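2-dehydropantoate 2-reductase (Porphyromonas gingivalis, PDB 2QYT) probably catalyses the NADPH-dependent reduction of 2-dehydropantoate (ketopantoate) to (R)-pantoate, a step in pantothenate biosynthesis. Local coordinates at residues P8-V13 with L37-W42; G20-A25 with D157-Y162; M26-A31 with F67-T72. All coordinates share one frame; numbering follows the deposited sequence. Where two conformers were deposited one is given.

In the fold
Helix 18-33 ties the three contacts together. Contact 1 pairs the two strands that the helix connects, within the parallel sheet. Contact 2 sets the first half of the helix against strand 158-164 of the mixed sheet. Contact 3 sets its second half against strand 66-69, at the edge of that same sheet within the chain. Contact 2 is buried and lies nearest the centre of the chain; contacts 1 and 3 are partly exposed. Their chemistry differs accordingly. Contact 1 rests on a regular ladder of backbone hydrogen bonds. Contact 2 joins aromatic rings to a buried carboxylate. Contact 3 is apolar packing, with waters bridging the two backbones.

Contact 1. Residues P8-V13 with L37-W42; sequences PIKIAV and LLEVSW
Ile9 to Val13 and Leu38 to Trp42 pair as parallel strands, in register residue for residue. Five backbone hydrogen bonds join them. The middle three are the straightest: Glu39 N to Ile9 O (2.8 Å), Ile11 N to Glu39 O and Ser41 N to Ile11 O all have N-H...O angles of 170° or 171°. At the two ends, Ile9 N to Leu37 O and Val13 N to Ser41 O are more bent.

The close packing is on the face that carries Ile9, Ile11, Val13, Leu38, Val40 and Trp42. Leu38 has CG anti to its backbone N (chi1 -176°), and its CD1 turns in toward the neighbouring strand. There CD1 lies 4.2 Å from both Ile9 CB and Ile11 CG1. Val13 and Trp42 run side by side; Val13 CB comes within 4.0 Å of Trp42 CD1 at the pyrrole part of the indole. This is the first beta-alpha-beta unit of the Rossmann-type domain. Helix 18-33 crosses over this face; its Leu27 and Ala31 pack on Val40 and its Ala28 on Trp42. Leu180 of helix 172-183 touches Ile9, Ile11 and Leu38.

The other face is looser and more polar near the start of the strands. Lys10 and Glu39 extend side by side, but their charged atoms stay 4.7 Å apart, NZ to OE1. A water joins them, accepting from Lys10 NZ at 2.6 Å and donating to Glu39 OE1 at 3.2 Å. The other oxygen, Glu39 OE2, lies against the Pro8 ring, 3.5 Å from CG. Farther along, where Ala12 and Ser41 are buried, a second water donates to Ile11 O and is hydrogen-bonded to Ser41 OG at 2.6 Å.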
ATOM      1  N   PRO A   8      21.369  -8.693  13.433  1.00 29.87           N
ATOM      2  CA  PRO A   8      19.924  -8.630  13.305  1.00 27.97           C
ATOM      3  C   PRO A   8      19.474  -7.876  12.045  1.00 26.08           C
ATOM      4  O   PRO A   8      20.095  -6.885  11.635  1.00 25.75           O
ATOM      5  CB  PRO A   8      19.465  -7.909  14.580  1.00 28.05           C
ATOM      6  CG  PRO A   8      20.689  -7.125  15.042  1.00 29.34           C
ATOM      7  CD  PRO A   8      21.886  -7.851  14.537  1.00 29.99           C
ATOM      8  N   ILE A   9      18.410  -8.371  11.426  1.00 22.65           N
ATOM      9  CA  ILE A   9      17.750  -7.625  10.364  1.00 20.60           C
ATOM     10  C   ILE A   9      16.862  -6.576  11.035  1.00 18.74           C
ATOM     11  O   ILE A   9      16.293  -6.822  12.078  1.00 17.92           O
ATOM     12  CB  ILE A   9      16.941  -8.562   9.442  1.00 20.88           C
ATOM     13  CG1 ILE A   9      17.892  -9.562   8.787  1.00 22.07           C
ATOM     14  CG2 ILE A   9      16.229  -7.776   8.371  1.00 18.37           C
ATOM     15  CD1 ILE A   9      17.163 -10.834   8.317  1.00 28.72           C
ATOM     16  N   LYS A  10      16.784  -5.393  10.447  1.00 17.50           N
ATOM     17  CA  LYS A  10      16.152  -4.236  11.065  1.00 15.58           C
ATOM     18  C   LYS A  10      15.094  -3.748  10.081  1.00 16.25           C
ATOM     19  O   LYS A  10      15.433  -3.406   8.924  1.00 15.28           O
ATOM     20  CB  LYS A  10      17.217  -3.153  11.294  1.00 15.80           C
ATOM     21  CG  LYS A  10      18.312  -3.567  12.302  1.00 14.77           C
ATOM     22  CD  LYS A  10      19.360  -2.456  12.384  1.00 16.80           C
ATOM     23  CE  LYS A  10      20.624  -2.906  13.113  1.00 20.19           C
ATOM     24  NZ  LYS A  10      21.514  -1.718  13.510  1.00 24.15           N
ATOM     25  N   ILE A  11      13.824  -3.738  10.524  1.00 15.09           N
ATOM     26  CA  ILE A  11      12.714  -3.224   9.751  1.00 16.19           C
ATOM     27  C   ILE A  11      12.039  -2.073  10.485  1.00 16.56           C
ATOM     28  O   ILE A  11      11.750  -2.184  11.677  1.00 17.71           O
ATOM     29  CB  ILE A  11      11.611  -4.344   9.541  1.00 16.90           C
ATOM     30  CG1 ILE A  11      12.214  -5.579   8.886  1.00 19.23           C
ATOM     31  CG2 ILE A  11      10.437  -3.840   8.681  1.00 16.34           C
ATOM     32  CD1 ILE A  11      11.178  -6.393   8.093  1.00 25.75           C
ATOM     33  N   ALA A  12      11.754  -0.980   9.787  1.00 16.24           N
ATOM     34  CA  ALA A  12      10.958   0.097  10.351  1.00 14.79           C
ATOM     35  C   ALA A  12       9.603   0.224   9.650  1.00 17.04           C
ATOM     36  O   ALA A  12       9.493   0.011   8.432  1.00 15.34           O
ATOM     37  CB  ALA A  12      11.701   1.362  10.255  1.00 14.14           C
ATOM     38  N   VAL A  13       8.580   0.587  10.422  1.00 17.38           N
ATOM     39  CA  VAL A  13       7.276   0.856   9.867  1.00 18.55           C
ATOM     40  C   VAL A  13       6.976   2.320  10.081  1.00 18.08           C
ATOM     41  O   VAL A  13       6.851   2.748  11.210  1.00 17.43           O
ATOM     42  CB  VAL A  13       6.159  -0.066  10.458  1.00 19.03           C
ATOM     43  CG1 VAL A  13       4.865   0.099   9.666  1.00 17.68           C
ATOM     44  CG2 VAL A  13       6.579  -1.495  10.341  1.00 19.94           C
ATOM     45  N   LEU A  37      17.145 -11.860  16.195  1.00 30.28           N
ATOM     46  CA  LEU A  37      17.396 -12.019  14.775  1.00 28.54           C
ATOM     47  C   LEU A  37      16.683 -10.898  14.025  1.00 26.43           C
ATOM     48  O   LEU A  37      16.996 -10.590  12.886  1.00 26.17           O
ATOM     49  CB  LEU A  37      16.878 -13.367  14.295  1.00 29.46           C
ATOM     50  CG  LEU A  37      17.483 -14.613  14.954  1.00 31.12           C
ATOM     51  CD1 LEU A  37      16.666 -15.851  14.517  1.00 34.58           C
ATOM     52  CD2 LEU A  37      18.966 -14.768  14.635  1.00 32.24           C
ATOM     53  N   LEU A  38      15.735 -10.270  14.690  1.00 23.99           N
ATOM     54  CA  LEU A  38      14.931  -9.274  14.031  1.00 22.23           C
ATOM     55  C   LEU A  38      14.636  -8.142  14.989  1.00 21.12           C
ATOM     56  O   LEU A  38      14.203  -8.389  16.102  1.00 20.20           O
ATOM     57  CB  LEU A  38      13.649  -9.949  13.516  1.00 21.36           C
ATOM     58  CG  LEU A  38      12.623  -9.205  12.685  1.00 22.75           C
ATOM     59  CD1 LEU A  38      13.267  -8.797  11.361  1.00 22.44           C
ATOM     60  CD2 LEU A  38      11.382 -10.088  12.421  1.00 21.24           C
ATOM     61  N   GLU A  39      14.862  -6.904  14.540  1.00 20.52           N
ATOM     62  CA  GLU A  39      14.480  -5.701  15.289  1.00 20.03           C
ATOM     63  C   GLU A  39      13.386  -4.985  14.497  1.00 18.55           C
ATOM     64  O   GLU A  39      13.563  -4.712  13.326  1.00 19.65           O
ATOM     65  CB  GLU A  39      15.689  -4.764  15.511  1.00 18.71           C
ATOM     66  CG  GLU A  39      16.773  -5.369  16.364  1.00 21.75           C
ATOM     67  CD  GLU A  39      17.981  -4.447  16.549  1.00 22.75           C
ATOM     68  OE1 GLU A  39      17.949  -3.263  16.091  1.00 23.55           O
ATOM     69  OE2 GLU A  39      18.983  -4.924  17.144  1.00 28.56           O
ATOM     70  N   VAL A  40      12.261  -4.674  15.139  1.00 16.60           N
ATOM     71  CA  VAL A  40      11.145  -4.017  14.494  1.00 16.02           C
ATOM     72  C   VAL A  40      10.838  -2.684  15.196  1.00 15.85           C
ATOM     73  O   VAL A  40      10.539  -2.646  16.389  1.00 15.69           O
ATOM     74  CB  VAL A  40       9.869  -4.975  14.452  1.00 15.38           C
ATOM     75  CG1 VAL A  40       8.662  -4.321  13.779  1.00 15.53           C
ATOM     76  CG2 VAL A  40      10.190  -6.205  13.680  1.00 14.21           C
ATOM     77  N   SER A  41      10.918  -1.602  14.437  1.00 15.68           N
ATOM     78  CA  SER A  41      10.621  -0.270  14.962  1.00 15.46           C
ATOM     79  C   SER A  41       9.418   0.307  14.274  1.00 15.77           C
ATOM     80  O   SER A  41       9.138  -0.047  13.132  1.00 14.56           O
ATOM     81  CB  SER A  41      11.856   0.627  14.783  1.00 16.32           C
ATOM     82  OG  SER A  41      12.994  -0.058  15.339  1.00 11.58           O
ATOM     83  N   TRP A  42       8.706   1.166  15.000  1.00 15.81           N
ATOM     84  CA  TRP A  42       7.490   1.812  14.539  1.00 15.41           C
ATOM     85  C   TRP A  42       7.593   3.292  14.680  1.00 14.65           C
ATOM     86  O   TRP A  42       8.078   3.792  15.694  1.00 14.14           O
ATOM     87  CB  TRP A  42       6.295   1.362  15.383  1.00 16.68           C
ATOM     88  CG  TRP A  42       5.988  -0.092  15.295  1.00 16.39           C
ATOM     89  CD1 TRP A  42       6.409  -0.979  14.331  1.00 16.71           C
ATOM     90  CD2 TRP A  42       5.176  -0.844  16.201  1.00 16.59           C
ATOM     91  NE1 TRP A  42       5.908  -2.250  14.595  1.00 16.30           N
ATOM     92  CE2 TRP A  42       5.172  -2.197  15.746  1.00 15.96           C
ATOM     93  CE3 TRP A  42       4.501  -0.522  17.374  1.00 15.41           C
ATOM     94  CZ2 TRP A  42       4.485  -3.214  16.419  1.00 17.37           C
ATOM     95  CZ3 TRP A  42       3.828  -1.534  18.042  1.00 16.29           C
ATOM     96  CH2 TRP A  42       3.819  -2.860  17.564  1.00 15.51           C
TER
HETATM   97  O   HOH W   1      20.023  -0.937  15.523  1.00 36.74           O
HETATM   98  O   HOH W   2      14.116  -1.721  13.665  1.00  3.50           O

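Contact 2. Residues G20-A25 with D157-Y162. With EDO (1,2-ethanediol), chain J; EDO (1,2-ethanediol), chain G.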
ATOM      1  N   GLY A  20       0.164  -0.238   8.188  1.00 18.06           N
ATOM      2  CA  GLY A  20       1.448  -0.303   8.912  1.00 16.94           C
ATOM      3  C   GLY A  20       1.312  -0.964  10.262  1.00 17.03           C
ATOM      4  O   GLY A  20       2.209  -1.683  10.708  1.00 18.30           O
ATOM      5  N   GLY A  21       0.194  -0.738  10.938  1.00 16.58           N
ATOM      6  CA  GLY A  21       0.010  -1.291  12.266  1.00 15.65           C
ATOM      7  C   GLY A  21      -0.178  -2.790  12.230  1.00 16.22           C
ATOM      8  O   GLY A  21       0.442  -3.544  13.042  1.00 17.94           O
ATOM      9  N   TYR A  22      -1.009  -3.268  11.304  1.00 15.28           N
ATOM     10  CA  TYR A  22      -1.119  -4.685  11.120  1.00 14.98           C
ATOM     11  C   TYR A  22       0.187  -5.379  10.696  1.00 15.19           C
ATOM     12  O   TYR A  22       0.551  -6.385  11.277  1.00 15.97           O
ATOM     13  CB  TYR A  22      -2.226  -5.047  10.115  1.00 14.68           C
ATOM     14  CG  TYR A  22      -2.328  -6.538  10.013  1.00 14.12           C
ATOM     15  CD1 TYR A  22      -2.974  -7.271  11.023  1.00 13.69           C
ATOM     16  CD2 TYR A  22      -1.676  -7.244   8.987  1.00 15.13           C
ATOM     17  CE1 TYR A  22      -3.066  -8.646  10.972  1.00 14.67           C
ATOM     18  CE2 TYR A  22      -1.743  -8.657   8.928  1.00 13.16           C
ATOM     19  CZ  TYR A  22      -2.465  -9.342   9.930  1.00 14.75           C
ATOM     20  OH  TYR A  22      -2.581 -10.717   9.923  1.00 14.12           O
ATOM     21  N   TYR A  23       0.876  -4.901   9.656  1.00 15.17           N
ATOM     22  CA  TYR A  23       2.117  -5.615   9.252  1.00 15.52           C
ATOM     23  C   TYR A  23       3.235  -5.391  10.241  1.00 14.84           C
ATOM     24  O   TYR A  23       3.999  -6.303  10.534  1.00 15.57           O
ATOM     25  CB  TYR A  23       2.503  -5.323   7.802  1.00 15.32           C
ATOM     26  CG  TYR A  23       1.458  -5.851   6.842  1.00 16.32           C
ATOM     27  CD1 TYR A  23       1.297  -7.234   6.652  1.00 15.69           C
ATOM     28  CD2 TYR A  23       0.611  -4.983   6.146  1.00 13.92           C
ATOM     29  CE1 TYR A  23       0.349  -7.746   5.792  1.00 16.37           C
ATOM     30  CE2 TYR A  23      -0.354  -5.502   5.254  1.00 18.15           C
ATOM     31  CZ  TYR A  23      -0.478  -6.859   5.081  1.00 16.33           C
ATOM     32  OH  TYR A  23      -1.403  -7.340   4.189  1.00 19.63           O
ATOM     33  N   GLY A  24       3.285  -4.199  10.825  1.00 16.30           N
ATOM     34  CA  GLY A  24       4.233  -3.951  11.935  1.00 16.53           C
ATOM     35  C   GLY A  24       4.000  -4.844  13.152  1.00 16.92           C
ATOM     36  O   GLY A  24       4.948  -5.346  13.771  1.00 16.11           O
ATOM     37  N   ALA A  25       2.726  -5.072  13.497  1.00 17.56           N
ATOM     38  CA  ALA A  25       2.395  -5.965  14.603  1.00 16.68           C
ATOM     39  C   ALA A  25       2.842  -7.408  14.325  1.00 17.37           C
ATOM     40  O   ALA A  25       3.411  -8.065  15.193  1.00 19.87           O
ATOM     41  CB  ALA A  25       0.880  -5.905  14.901  1.00 17.22           C
ATOM     42  N   ASP A 157      -9.988 -11.412   8.536  1.00 21.67           N
ATOM     43  CA  ASP A 157      -8.636 -11.930   8.711  1.00 23.10           C
ATOM     44  C   ASP A 157      -7.735 -11.941   7.465  1.00 22.79           C
ATOM     45  O   ASP A 157      -6.520 -11.736   7.590  1.00 25.66           O
ATOM     46  CB  ASP A 157      -8.687 -13.331   9.303  1.00 23.43           C
ATOM     47  CG  ASP A 157      -8.762 -13.311  10.772  1.00 20.98           C
ATOM     48  OD1 ASP A 157      -7.815 -12.816  11.428  1.00 23.18           O
ATOM     49  OD2 ASP A 157      -9.787 -13.760  11.275  1.00 18.35           O
ATOM     50  N   ARG A 158      -8.328 -12.157   6.304  1.00 22.41           N
ATOM     51  CA  ARG A 158      -7.642 -12.256   5.006  0.50 22.10           C
ATOM     52  C   ARG A 158      -6.769 -11.041   4.726  1.00 21.62           C
ATOM     53  O   ARG A 158      -7.252  -9.899   4.891  1.00 21.14           O
ATOM     54  CB  ARG A 158      -8.666 -12.269   3.865  0.50 21.94           C
ATOM     55  CG  ARG A 158      -9.504 -13.502   3.689  0.50 22.71           C
ATOM     56  CD  ARG A 158     -10.578 -13.290   2.610  0.50 22.03           C
ATOM     57  NE  ARG A 158     -11.662 -12.366   2.976  0.50 20.69           N
ATOM     58  CZ  ARG A 158     -12.636 -12.631   3.844  0.50 20.17           C
ATOM     59  NH1 ARG A 158     -12.683 -13.792   4.478  0.50 20.65           N
ATOM     60  NH2 ARG A 158     -13.566 -11.718   4.093  0.50 21.50           N
ATOM     61  N   GLU A 159      -5.549 -11.277   4.242  1.00 20.10           N
ATOM     62  CA  GLU A 159      -4.670 -10.237   3.707  1.00 18.17           C
ATOM     63  C   GLU A 159      -3.690 -10.790   2.661  1.00 16.98           C
ATOM     64  O   GLU A 159      -3.363 -11.982   2.664  1.00 17.24           O
ATOM     65  CB  GLU A 159      -3.991  -9.413   4.802  1.00 18.20           C
ATOM     66  CG  GLU A 159      -2.926 -10.106   5.685  1.00 18.37           C
ATOM     67  CD  GLU A 159      -1.658 -10.578   4.951  1.00 17.93           C
ATOM     68  OE1 GLU A 159      -1.129 -11.617   5.381  1.00 18.58           O
ATOM     69  OE2 GLU A 159      -1.190  -9.959   3.964  1.00 17.14           O
ATOM     70  N   LEU A 160      -3.255  -9.914   1.754  1.00 15.45           N
ATOM     71  CA  LEU A 160      -2.291 -10.222   0.698  1.00 14.21           C
ATOM     72  C   LEU A 160      -1.316  -9.063   0.668  1.00 14.37           C
ATOM     73  O   LEU A 160      -1.748  -7.946   0.787  1.00 13.09           O
ATOM     74  CB  LEU A 160      -3.007 -10.366  -0.651  1.00 13.80           C
ATOM     75  CG  LEU A 160      -3.960 -11.563  -0.729  1.00 10.63           C
ATOM     76  CD1 LEU A 160      -4.880 -11.489  -1.972  1.00 10.57           C
ATOM     77  CD2 LEU A 160      -3.141 -12.884  -0.690  1.00 12.85           C
ATOM     78  N   PHE A 161      -0.008  -9.362   0.537  1.00 14.52           N
ATOM     79  CA  PHE A 161       1.076  -8.410   0.564  1.00 14.40           C
ATOM     80  C   PHE A 161       1.893  -8.848  -0.647  1.00 14.92           C
ATOM     81  O   PHE A 161       2.431  -9.974  -0.689  1.00 15.83           O
ATOM     82  CB  PHE A 161       1.853  -8.585   1.882  1.00 14.25           C
ATOM     83  CG  PHE A 161       2.990  -7.595   2.126  1.00 15.20           C
ATOM     84  CD1 PHE A 161       2.933  -6.696   3.213  1.00 14.26           C
ATOM     85  CD2 PHE A 161       4.152  -7.625   1.359  1.00 13.92           C
ATOM     86  CE1 PHE A 161       4.000  -5.823   3.484  1.00 13.60           C
ATOM     87  CE2 PHE A 161       5.213  -6.734   1.617  1.00 13.17           C
ATOM     88  CZ  PHE A 161       5.137  -5.842   2.684  1.00 13.74           C
ATOM     89  N   TYR A 162       1.948  -7.970  -1.650  1.00 15.05           N
ATOM     90  CA  TYR A 162       2.809  -8.165  -2.827  1.00 15.87           C
ATOM     91  C   TYR A 162       3.915  -7.146  -2.872  1.00 14.51           C
ATOM     92  O   TYR A 162       3.704  -5.996  -2.536  1.00 14.84           O
ATOM     93  CB  TYR A 162       1.998  -8.022  -4.112  1.00 16.06           C
ATOM     94  CG  TYR A 162       0.920  -9.031  -4.251  1.00 17.35           C
ATOM     95  CD1 TYR A 162       1.187 -10.284  -4.796  1.00 15.60           C
ATOM     96  CD2 TYR A 162      -0.386  -8.732  -3.860  1.00 17.55           C
ATOM     97  CE1 TYR A 162       0.158 -11.237  -4.944  1.00 17.41           C
ATOM     98  CE2 TYR A 162      -1.416  -9.676  -4.018  1.00 20.61           C
ATOM     99  CZ  TYR A 162      -1.127 -10.916  -4.553  1.00 17.56           C
ATOM    100  OH  TYR A 162      -2.113 -11.838  -4.695  1.00 18.75           O
TER
HETATM  101  C1  EDO J 323      -4.311 -14.094   7.120  1.00 20.75           C
HETATM  102  O1  EDO J 323      -4.242 -13.143   8.169  1.00 20.83           O
HETATM  103  C2  EDO J 323      -3.188 -13.886   6.132  1.00 20.76           C
HETATM  104  O2  EDO J 323      -3.845 -13.491   4.923  1.00 23.78           O
HETATM  105  C1  EDO G 320      -1.480   2.468   6.854  1.00 15.83           C
HETATM  106  O1  EDO G 320      -0.641   2.577   8.005  1.00  5.65           O
HETATM  107  C2  EDO G 320      -2.895   2.981   7.128  1.00 13.90           C
HETATM  108  O2  EDO G 320      -3.791   2.166   6.384  1.00 18.20           O
HETATM  109  O   HOH W   3      -1.274 -12.011   8.134  1.00 11.00           O
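The helix of the Rossmann-type beta-alpha-beta unit meets strand 158-164 here, through Tyr22 and Tyr23 on the helix and Glu159 and Phe161 on the strand. Gly20 belongs to a glycine-rich sequence that runs from the turn after strand 9-14 into this helix, consistent with a dinucleotide-binding turn. Tyr23 lies between two other rings. Phe161 turns its edge to one face, with CD1 over the ring centre; this T-shaped pair has centroids 5.1 Å apart and planes at 78°. Tyr22 CD2 sits over the opposite face. At its far end, Tyr23 OH donates to Glu159 OE2 at 2.6 Å. The carboxylate stands nearly upright to the ring, and OE2 is met on its anti side, 33° out of the carboxylate plane. Glu159 bends at chi2 (64°), and its CG packs 3.7 Å from Tyr22 CE2. Glu159 OE1 accepts from a water at 2.8 Å, which in turn accepts from Tyr22 OH at 2.6 Å. Tyr22 OH also bonds to Arg65. Each carboxylate oxygen thus receives a hydrogen bond, OE2 from the Tyr23 hydroxyl and OE1 from a water, which would probably help it keep a negative charge where little bulk solvent reaches it.

Contact 3. Residues M26-A31 with F67-T72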
HETATM    1  N   MSE A  26       2.561  -7.930  13.134  1.00 17.08           N
HETATM    2  CA  MSE A  26       2.943  -9.300  12.802  1.00 14.92           C
HETATM    3  C   MSE A  26       4.453  -9.436  12.832  1.00 15.23           C
HETATM    4  O   MSE A  26       4.985 -10.439  13.361  1.00 14.20           O
HETATM    5  CB  MSE A  26       2.405  -9.700  11.436  1.00 15.55           C
HETATM    6  CG  MSE A  26       0.856  -9.716  11.357  1.00 16.53           C
HETATM    7 SE   MSE A  26       0.078 -11.127  12.518  0.75 21.33          SE
HETATM    8  CE  MSE A  26       0.402 -12.639  11.316  1.00 16.83           C
ATOM      9  N   LEU A  27       5.149  -8.458  12.262  1.00 14.67           N
ATOM     10  CA  LEU A  27       6.628  -8.484  12.336  1.00 15.72           C
ATOM     11  C   LEU A  27       7.133  -8.443  13.766  1.00 16.06           C
ATOM     12  O   LEU A  27       8.049  -9.215  14.116  1.00 17.25           O
ATOM     13  CB  LEU A  27       7.266  -7.341  11.509  1.00 15.78           C
ATOM     14  CG  LEU A  27       7.008  -7.541   9.984  1.00 17.51           C
ATOM     15  CD1 LEU A  27       7.314  -6.204   9.205  1.00 12.66           C
ATOM     16  CD2 LEU A  27       7.863  -8.727   9.514  1.00 14.29           C
ATOM     17  N   ALA A  28       6.594  -7.541  14.594  1.00 16.30           N
ATOM     18  CA  ALA A  28       7.016  -7.476  16.017  1.00 16.62           C
ATOM     19  C   ALA A  28       6.779  -8.763  16.798  1.00 17.10           C
ATOM     20  O   ALA A  28       7.540  -9.095  17.689  1.00 18.12           O
ATOM     21  CB  ALA A  28       6.299  -6.320  16.714  1.00 17.82           C
ATOM     22  N   LEU A  29       5.701  -9.488  16.488  1.00 18.39           N
ATOM     23  CA  LEU A  29       5.450 -10.791  17.136  1.00 18.10           C
ATOM     24  C   LEU A  29       6.554 -11.773  16.857  1.00 17.28           C
ATOM     25  O   LEU A  29       6.984 -12.498  17.736  1.00 16.99           O
ATOM     26  CB  LEU A  29       4.124 -11.410  16.666  1.00 18.30           C
ATOM     27  CG  LEU A  29       2.827 -10.743  17.139  1.00 17.70           C
ATOM     28  CD1 LEU A  29       1.653 -11.532  16.631  1.00 21.03           C
ATOM     29  CD2 LEU A  29       2.819 -10.693  18.647  1.00 18.26           C
ATOM     30  N   ARG A  30       6.955 -11.835  15.604  1.00 16.70           N
ATOM     31  CA  ARG A  30       8.030 -12.682  15.167  1.00 17.90           C
ATOM     32  C   ARG A  30       9.368 -12.256  15.762  1.00 17.87           C
ATOM     33  O   ARG A  30      10.200 -13.087  16.151  1.00 19.00           O
ATOM     34  CB  ARG A  30       8.055 -12.633  13.630  1.00 18.57           C
ATOM     35  CG  ARG A  30       9.285 -13.262  12.995  1.00 19.77           C
ATOM     36  CD  ARG A  30       9.160 -14.749  13.055  1.00 22.38           C
ATOM     37  NE  ARG A  30      10.295 -15.409  12.427  1.00 26.35           N
ATOM     38  CZ  ARG A  30      10.546 -16.705  12.526  1.00 28.09           C
ATOM     39  NH1 ARG A  30       9.738 -17.516  13.216  1.00 29.77           N
ATOM     40  NH2 ARG A  30      11.597 -17.190  11.908  1.00 31.80           N
ATOM     41  N   ALA A  31       9.593 -10.952  15.867  1.00 19.42           N
ATOM     42  CA  ALA A  31      10.852 -10.460  16.450  1.00 20.70           C
ATOM     43  C   ALA A  31      10.954 -10.818  17.944  1.00 21.31           C
ATOM     44  O   ALA A  31      12.034 -10.973  18.481  1.00 21.07           O
ATOM     45  CB  ALA A  31      10.989  -8.961  16.217  1.00 20.04           C
ATOM     46  N   PHE A  67      -4.733  -9.581  19.926  1.00 16.13           N
ATOM     47  CA  PHE A  67      -3.358  -9.666  20.404  1.00 15.92           C
ATOM     48  C   PHE A  67      -2.646  -8.328  20.652  1.00 16.77           C
ATOM     49  O   PHE A  67      -2.996  -7.311  20.067  1.00 15.46           O
ATOM     50  CB  PHE A  67      -2.479 -10.638  19.547  1.00 15.50           C
ATOM     51  CG  PHE A  67      -2.277 -10.206  18.112  1.00 16.87           C
ATOM     52  CD1 PHE A  67      -3.163 -10.616  17.109  1.00 14.32           C
ATOM     53  CD2 PHE A  67      -1.206  -9.402  17.762  1.00 15.08           C
ATOM     54  CE1 PHE A  67      -2.985 -10.184  15.777  1.00 17.07           C
ATOM     55  CE2 PHE A  67      -0.983  -8.998  16.461  1.00 13.86           C
ATOM     56  CZ  PHE A  67      -1.863  -9.371  15.448  1.00 15.38           C
ATOM     57  N   LEU A  68      -1.609  -8.358  21.507  1.00 15.79           N
ATOM     58  CA  LEU A  68      -0.787  -7.192  21.738  1.00 17.31           C
ATOM     59  C   LEU A  68       0.665  -7.440  21.266  1.00 17.92           C
ATOM     60  O   LEU A  68       1.349  -8.288  21.814  1.00 17.75           O
ATOM     61  CB  LEU A  68      -0.849  -6.800  23.239  1.00 17.41           C
ATOM     62  CG  LEU A  68      -0.061  -5.589  23.764  1.00 19.05           C
ATOM     63  CD1 LEU A  68      -0.732  -4.281  23.294  1.00 19.08           C
ATOM     64  CD2 LEU A  68      -0.020  -5.646  25.314  1.00 20.17           C
ATOM     65  N   ALA A  69       1.116  -6.698  20.253  1.00 17.15           N
ATOM     66  CA  ALA A  69       2.422  -6.873  19.662  1.00 16.91           C
ATOM     67  C   ALA A  69       3.338  -5.819  20.287  1.00 17.42           C
ATOM     68  O   ALA A  69       2.953  -4.644  20.420  1.00 17.40           O
ATOM     69  CB  ALA A  69       2.323  -6.648  18.123  1.00 16.28           C
ATOM     70  N   ARG A  70       4.528  -6.247  20.712  1.00 17.55           N
ATOM     71  CA  ARG A  70       5.456  -5.340  21.354  0.50 16.75           C
ATOM     72  C   ARG A  70       6.661  -5.106  20.459  1.00 16.41           C
ATOM     73  O   ARG A  70       7.374  -6.039  20.120  1.00 14.95           O
ATOM     74  CB  ARG A  70       5.888  -5.894  22.713  0.50 17.10           C
ATOM     75  CG  ARG A  70       4.688  -6.239  23.614  0.50 16.88           C
ATOM     76  CD  ARG A  70       5.161  -6.988  24.859  0.50 16.03           C
ATOM     77  NE  ARG A  70       4.087  -7.319  25.789  0.50 13.16           N
ATOM     78  CZ  ARG A  70       3.056  -8.127  25.523  0.50 13.88           C
ATOM     79  NH1 ARG A  70       2.874  -8.691  24.291  0.50  8.27           N
ATOM     80  NH2 ARG A  70       2.181  -8.322  26.496  0.50  8.89           N
ATOM     81  N   PRO A  71       6.896  -3.836  20.081  1.00 16.84           N
ATOM     82  CA  PRO A  71       7.985  -3.589  19.139  1.00 16.44           C
ATOM     83  C   PRO A  71       9.332  -3.469  19.857  1.00 17.96           C
ATOM     84  O   PRO A  71       9.381  -3.295  21.073  1.00 18.59           O
ATOM     85  CB  PRO A  71       7.611  -2.222  18.553  1.00 18.06           C
ATOM     86  CG  PRO A  71       6.998  -1.477  19.743  1.00 16.10           C
ATOM     87  CD  PRO A  71       6.279  -2.574  20.571  1.00 16.14           C
ATOM     88  N   THR A  72      10.426  -3.544  19.107  1.00 17.96           N
ATOM     89  CA  THR A  72      11.759  -3.251  19.658  1.00 17.44           C
ATOM     90  C   THR A  72      11.761  -1.785  20.026  1.00 17.79           C
ATOM     91  O   THR A  72      12.302  -1.411  21.044  1.00 16.15           O
ATOM     92  CB  THR A  72      12.879  -3.512  18.629  1.00 16.43           C
ATOM     93  OG1 THR A  72      12.636  -4.796  18.066  1.00 17.65           O
ATOM     94  CG2 THR A  72      14.345  -3.479  19.298  1.00 18.51           C
TER
HETATM   95  O   HOH W   4       5.372  -8.862  20.203  1.00  3.80           O
HETATM   96  O   HOH W   5       9.372  -7.139  18.514  1.00 26.80           O
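The axes of the short segments, helix 26-31 and strand 67-69, approach to 8.1 Å at an angle of 74°, so the strand runs steeply across the helix; the closest CA atoms are those of Leu29 with Ala69 and of Ala28 with Pro71. No direct hydrogen bond joins the two segments.

Leu29 packs with both of its methyl groups. CD1 lies 3.7 Å from Phe67 CE2, and CD2 lies 4.1 Å from Ala69 CB. The branch therefore spans two strand residues whose side chains both face the helix. Phe67 has its CG between backbone N and carbonyl carbon (chi1 64°), and the ring reaches the helix at Leu29 and Met26. Met26 is present as selenomethionine. Its chain bends at chi2 and chi3 and crosses Phe67 at about a right angle, with SE 3.9 Å from CZ. This is an oblique Met-aromatic contact: SE is 5.0 Å from the ring centroid and 53° off the ring normal.

The contact sets the later part of the first Rossmann helix against strand 66-69, an edge strand of the mixed sheet within the chain. Ala25, one turn back on the helix from Leu29, also packs on Phe67 and Ala69. Where the strand ends, the chain leads on to strand 73-75 of the parallel sheet.

Ala28 lies nearest the strand's exit. Its small side chain lets the backbone come close: CB is 3.6 Å from Arg70 O and 4.2 Å from Ala69 CB. Water bridges the backbones beside it. One water donates to both Ala28 O and Arg70 O, each at 2.8 Å. A second accepts from Arg70 N and donates weakly to Ala28 O.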